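Local atomic coordinates of esterase (Rhizomucor miehei CAU432, PDB entry 4WY8), a protein that hydrolyses carboxylic esters as a carboxylesterase of the alpha/beta-hydrolase fold, probably through a serine nucleophile. Residues Glu34-Ser37 with Ile38-Pro42; Lys205-Ala208 with Glu209-Leu213. All coordinates share one frame; numbering follows the deposited sequence.

Contact 1: Glu34-Ser37 with Ile38-Pro42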
loop_
_atom_site.group_PDB
_atom_site.type_symbol
_atom_site.label_atom_id
_atom_site.label_comp_id
_atom_site.label_asym_id
_atom_site.label_seq_id
_atom_site.Cartn_x
_atom_site.Cartn_y
_atom_site.Cartn_z
ATOM N N GLU A 34 4.400 -28.745 -10.829
ATOM C CA GLU A 34 4.639 -27.466 -10.158
ATOM C C GLU A 34 6.044 -27.412 -9.561
ATOM O O GLU A 34 6.831 -26.455 -9.799
ATOM C CB GLU A 34 3.567 -27.268 -9.079
ATOM C CG GLU A 34 3.692 -25.998 -8.277
ATOM C CD GLU A 34 2.540 -25.792 -7.288
ATOM O OE1 GLU A 34 2.310 -26.692 -6.438
ATOM O OE2 GLU A 34 1.899 -24.706 -7.341
ATOM N N ALA A 35 6.372 -28.467 -8.817
ATOM C CA ALA A 35 7.699 -28.591 -8.233
ATOM C C ALA A 35 8.772 -28.502 -9.319
ATOM O O ALA A 35 9.775 -27.773 -9.169
ATOM C CB ALA A 35 7.835 -29.913 -7.470
ATOM N N ALA A 36 8.542 -29.218 -10.421
ATOM C CA ALA A 36 9.498 -29.197 -11.529
ATOM C C ALA A 36 9.649 -27.799 -12.111
ATOM O O ALA A 36 10.760 -27.364 -12.389
ATOM C CB ALA A 36 9.081 -30.175 -12.621
ATOM N N SER A 37 8.539 -27.088 -12.268
ATOM C CA SER A 37 8.570 -25.734 -12.804
ATOM C C SER A 37 9.364 -24.798 -11.896
ATOM O O SER A 37 9.938 -23.817 -12.360
ATOM C CB SER A 37 7.153 -25.194 -12.996
ATOM O OG SER A 37 6.556 -24.875 -11.742
ATOM N N ILE A 38 9.367 -25.057 -10.591
ATOM C CA ILE A 38 10.253 -24.252 -9.754
ATOM C C ILE A 38 11.738 -24.675 -9.894
ATOM O O ILE A 38 12.623 -23.840 -10.133
ATOM C CB ILE A 38 9.855 -24.313 -8.261
ATOM C CG1 ILE A 38 8.388 -23.901 -8.058
ATOM C CG2 ILE A 38 10.774 -23.425 -7.457
ATOM C CD1 ILE A 38 8.101 -22.432 -8.404
ATOM N N ILE A 39 12.012 -25.967 -9.750
ATOM C CA ILE A 39 13.401 -26.444 -9.767
ATOM C C ILE A 39 14.092 -26.155 -11.110
ATOM O O ILE A 39 15.277 -25.822 -11.147
ATOM C CB ILE A 39 13.483 -27.956 -9.458
ATOM C CG1 ILE A 39 12.895 -28.243 -8.075
ATOM C CG2 ILE A 39 14.926 -28.434 -9.509
ATOM C CD1 ILE A 39 12.522 -29.694 -7.854
ATOM N N ASP A 40 13.336 -26.265 -12.199
ATOM C CA ASP A 40 13.854 -26.053 -13.552
ATOM C C ASP A 40 13.873 -24.592 -14.017
ATOM O O ASP A 40 14.310 -24.305 -15.130
ATOM C CB ASP A 40 13.037 -26.869 -14.557
ATOM C CG ASP A 40 13.067 -28.349 -14.258
ATOM O OD1 ASP A 40 14.104 -28.827 -13.741
ATOM O OD2 ASP A 40 12.050 -29.027 -14.536
ATOM N N ASP A 41 13.328 -23.677 -13.226
ATOM C CA ASP A 41 13.434 -22.263 -13.577
ATOM C C ASP A 41 14.884 -21.842 -13.352
ATOM O O ASP A 41 15.442 -22.064 -12.276
ATOM C CB ASP A 41 12.466 -21.415 -12.752
ATOM C CG ASP A 41 12.299 -20.001 -13.294
ATOM O OD1 ASP A 41 13.311 -19.309 -13.562
ATOM O OD2 ASP A 41 11.137 -19.573 -13.451
ATOM N N PRO A 42 15.518 -21.261 -14.377
ATOM C CA PRO A 42 16.945 -20.914 -14.276
ATOM C C PRO A 42 17.206 -19.700 -13.364
ATOM O O PRO A 42 18.339 -19.423 -12.972
ATOM C CB PRO A 42 17.328 -20.601 -15.727
ATOM C CG PRO A 42 16.051 -20.172 -16.387
ATOM C CD PRO A 42 14.940 -20.916 -15.692
#
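Ile38 lays its CG1 branch against the carbonyl oxygen of Glu34, one turn back along the helix, with CG1 3.5 Å from Glu34 O. Glu34 O is gripped twice, by Ile38 N at 3.0 Å and, from the side, by Ser37 OG at 2.5 Å. Ser37 OG can do so because chi1 of 73° tucks it between its own backbone N and carbonyl carbon, folding the hydroxyl back along the helix. The next two carbonyls each receive a straighter bond: Ile39 N donates to Ala35 O with an N-H...O angle of 172°, and Asp40 N to Ala36 O at 2.8 Å. Ile39 also runs its CG1 past Ala35 O, at 3.3 Å. Asp40 turns its carboxylate back over the last turn, bringing OD2 to 3.7 Å from the methyl CB of Ala36 and close to Ala36 O, an approach of two acceptors and not a hydrogen bond. This is the C-terminal part of helix 27-39. Its buried face, marked by Ile38, packs on Leu98 in the loop ahead of helix 101-111, where Glu34 OE1 also takes a hydrogen bond from Gly95 N.

Contact 2: Lys205-Ala208 with Glu209-Leu213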
loop_
_atom_site.group_PDB
_atom_site.type_symbol
_atom_site.label_atom_id
_atom_site.label_comp_id
_atom_site.label_asym_id
_atom_site.label_seq_id
_atom_site.Cartn_x
_atom_site.Cartn_y
_atom_site.Cartn_z
ATOM N N LYS A 205 -16.417 -12.341 -13.435
ATOM C CA LYS A 205 -16.827 -12.160 -14.834
ATOM C C LYS A 205 -15.741 -11.524 -15.687
ATOM O O LYS A 205 -15.444 -11.984 -16.797
ATOM C CB LYS A 205 -18.087 -11.295 -14.924
ATOM C CG LYS A 205 -19.297 -11.944 -14.302
ATOM C CD LYS A 205 -20.505 -11.020 -14.318
ATOM C CE LYS A 205 -21.763 -11.847 -14.410
ATOM N NZ LYS A 205 -22.895 -11.160 -13.746
ATOM N N GLN A 206 -15.160 -10.445 -15.176
ATOM C CA GLN A 206 -14.205 -9.689 -15.969
ATOM C C GLN A 206 -12.895 -10.445 -16.180
ATOM O O GLN A 206 -12.271 -10.338 -17.242
ATOM C CB GLN A 206 -13.925 -8.331 -15.322
ATOM C CG GLN A 206 -13.078 -7.466 -16.217
ATOM C CD GLN A 206 -12.894 -6.070 -15.681
ATOM O OE1 GLN A 206 -13.461 -5.709 -14.652
ATOM N NE2 GLN A 206 -12.109 -5.266 -16.387
ATOM N N PHE A 207 -12.478 -11.226 -15.186
ATOM C CA PHE A 207 -11.172 -11.861 -15.274
ATOM C C PHE A 207 -11.274 -13.377 -15.320
ATOM O O PHE A 207 -10.312 -14.084 -15.015
ATOM C CB PHE A 207 -10.309 -11.412 -14.101
ATOM C CG PHE A 207 -10.238 -9.912 -13.960
ATOM C CD1 PHE A 207 -9.551 -9.151 -14.893
ATOM C CD2 PHE A 207 -10.870 -9.266 -12.903
ATOM C CE1 PHE A 207 -9.487 -7.766 -14.782
ATOM C CE2 PHE A 207 -10.809 -7.878 -12.764
ATOM C CZ PHE A 207 -10.121 -7.124 -13.716
ATOM N N ALA A 208 -12.434 -13.876 -15.737
ATOM C CA ALA A 208 -12.681 -15.318 -15.740
ATOM C C ALA A 208 -11.602 -16.094 -16.479
ATOM O O ALA A 208 -11.326 -17.234 -16.122
ATOM C CB ALA A 208 -14.050 -15.628 -16.337
ATOM N N GLU A 209 -11.015 -15.519 -17.529
ATOM C CA GLU A 209 -9.961 -16.236 -18.263
ATOM C C GLU A 209 -8.736 -15.374 -18.580
ATOM O O GLU A 209 -8.797 -14.154 -18.529
ATOM C CB GLU A 209 -10.532 -16.838 -19.552
ATOM C CG GLU A 209 -11.767 -17.712 -19.344
ATOM C CD GLU A 209 -12.317 -18.270 -20.649
ATOM O OE1 GLU A 209 -11.615 -18.170 -21.683
ATOM O OE2 GLU A 209 -13.448 -18.812 -20.641
ATOM N N ASN A 210 -7.622 -16.034 -18.860
ATOM C CA ASN A 210 -6.383 -15.375 -19.316
ATOM C C ASN A 210 -5.678 -14.470 -18.300
ATOM O O ASN A 210 -4.820 -13.661 -18.678
ATOM C CB ASN A 210 -6.660 -14.563 -20.577
ATOM C CG ASN A 210 -7.250 -15.404 -21.682
ATOM O OD1 ASN A 210 -6.755 -16.499 -21.975
ATOM N ND2 ASN A 210 -8.320 -14.912 -22.290
ATOM N N TYR A 211 -5.987 -14.619 -17.017
ATOM C CA TYR A 211 -5.211 -13.926 -15.983
ATOM C C TYR A 211 -4.657 -14.879 -14.916
ATOM O O TYR A 211 -4.671 -14.566 -13.699
ATOM C CB TYR A 211 -6.065 -12.853 -15.329
ATOM C CG TYR A 211 -6.520 -11.742 -16.264
ATOM C CD1 TYR A 211 -5.728 -10.630 -16.486
ATOM C CD2 TYR A 211 -7.757 -11.815 -16.917
ATOM C CE1 TYR A 211 -6.160 -9.586 -17.322
ATOM C CE2 TYR A 211 -8.193 -10.799 -17.761
ATOM C CZ TYR A 211 -7.385 -9.688 -17.961
ATOM O OH TYR A 211 -7.801 -8.668 -18.789
ATOM N N TYR A 212 -4.179 -16.035 -15.395
ATOM C CA TYR A 212 -3.477 -17.046 -14.603
ATOM C C TYR A 212 -4.387 -17.796 -13.631
ATOM O O TYR A 212 -4.561 -19.004 -13.771
ATOM C CB TYR A 212 -2.300 -16.389 -13.868
ATOM C CG TYR A 212 -1.406 -17.340 -13.112
ATOM C CD1 TYR A 212 -0.559 -18.212 -13.790
ATOM C CD2 TYR A 212 -1.402 -17.365 -11.718
ATOM C CE1 TYR A 212 0.269 -19.091 -13.103
ATOM C CE2 TYR A 212 -0.581 -18.244 -11.021
ATOM C CZ TYR A 212 0.252 -19.100 -11.720
ATOM O OH TYR A 212 1.062 -19.973 -11.034
ATOM N N LEU A 213 -4.965 -17.112 -12.648
ATOM C CA LEU A 213 -6.009 -17.732 -11.827
ATOM C C LEU A 213 -7.331 -17.575 -12.562
ATOM O O LEU A 213 -7.747 -16.460 -12.821
ATOM C CB LEU A 213 -6.108 -17.109 -10.423
ATOM C CG LEU A 213 -7.263 -17.681 -9.557
ATOM C CD1 LEU A 213 -7.049 -19.167 -9.275
ATOM C CD2 LEU A 213 -7.412 -16.935 -8.226
HETATM O O HOH W 1 -8.302 -15.704 -15.413
#
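Glu209 continues the loop that Phe207 opens after helix 202-206, part of the alpha/beta-hydrolase fold, and folds back against the residue before it. Its CB and CG lie alongside the Ala208 carbonyl, with CG 3.3 Å from Ala208 O, and beyond CG the chain is extended. The positive phi of Asn210 then turns the backbone, allowing Tyr211 to come round beside Phe207.

Tyr211 makes the main side-chain contact, a T-shaped stack in which Phe207 supplies the edge and Tyr211 the face. The ring centroids are 5.1 Å apart and the planes stand at 89° to one another. Phe207 CD1 sits over the Tyr211 ring, displaced from its middle toward the rim, and comes within 3.6 Å of Tyr211 CE2. With chi1 of -63°, CG of Tyr211 lies anti to its own carbonyl carbon, and the ring is carried back across the turn to the Phe207 side chain. On the Phe207 ring, one face is covered by Gln206 CG, 3.8 Å above its centre, so that this ring is held both over a face and at an edge.

Tyr212, whose phi is again positive, has its CB directed away from 205-208, and its OH is hydrogen-bonded to Asn295 ND2. Leu213 packs its side chain on Met218 and Phe221 of helix 215-225 and touches His291, a member of the probable catalytic triad. The backbone is bridged by one water, which accepts from Tyr211 N at 3.0 Å and donates to two carbonyls, Phe207 O at 2.6 Å and Leu213 O at 2.8 Å.

How the contacts relate
Contact 1 comes first along the chain, at the C-terminal end of helix 27-39, ahead of every strand of the central sheet; contact 2 follows much later, after strand 188-191, in the connection between helices 202-206 and 215-225. Their centres are about 24 Å apart and their nearest atoms about 6 Å, without touching. Both are places where a helix gives way to loop, and neither includes a strand of the mixed eight-stranded sheet. Both nevertheless approach the segment after strand 289-290: Asp41 touches Ala297, while Tyr212 meets Asn295 and Leu296. Only contact 2 is linked to the probable triad, through Leu213 on His291; contact 1 is surface packing of the N-terminal helix 27-39.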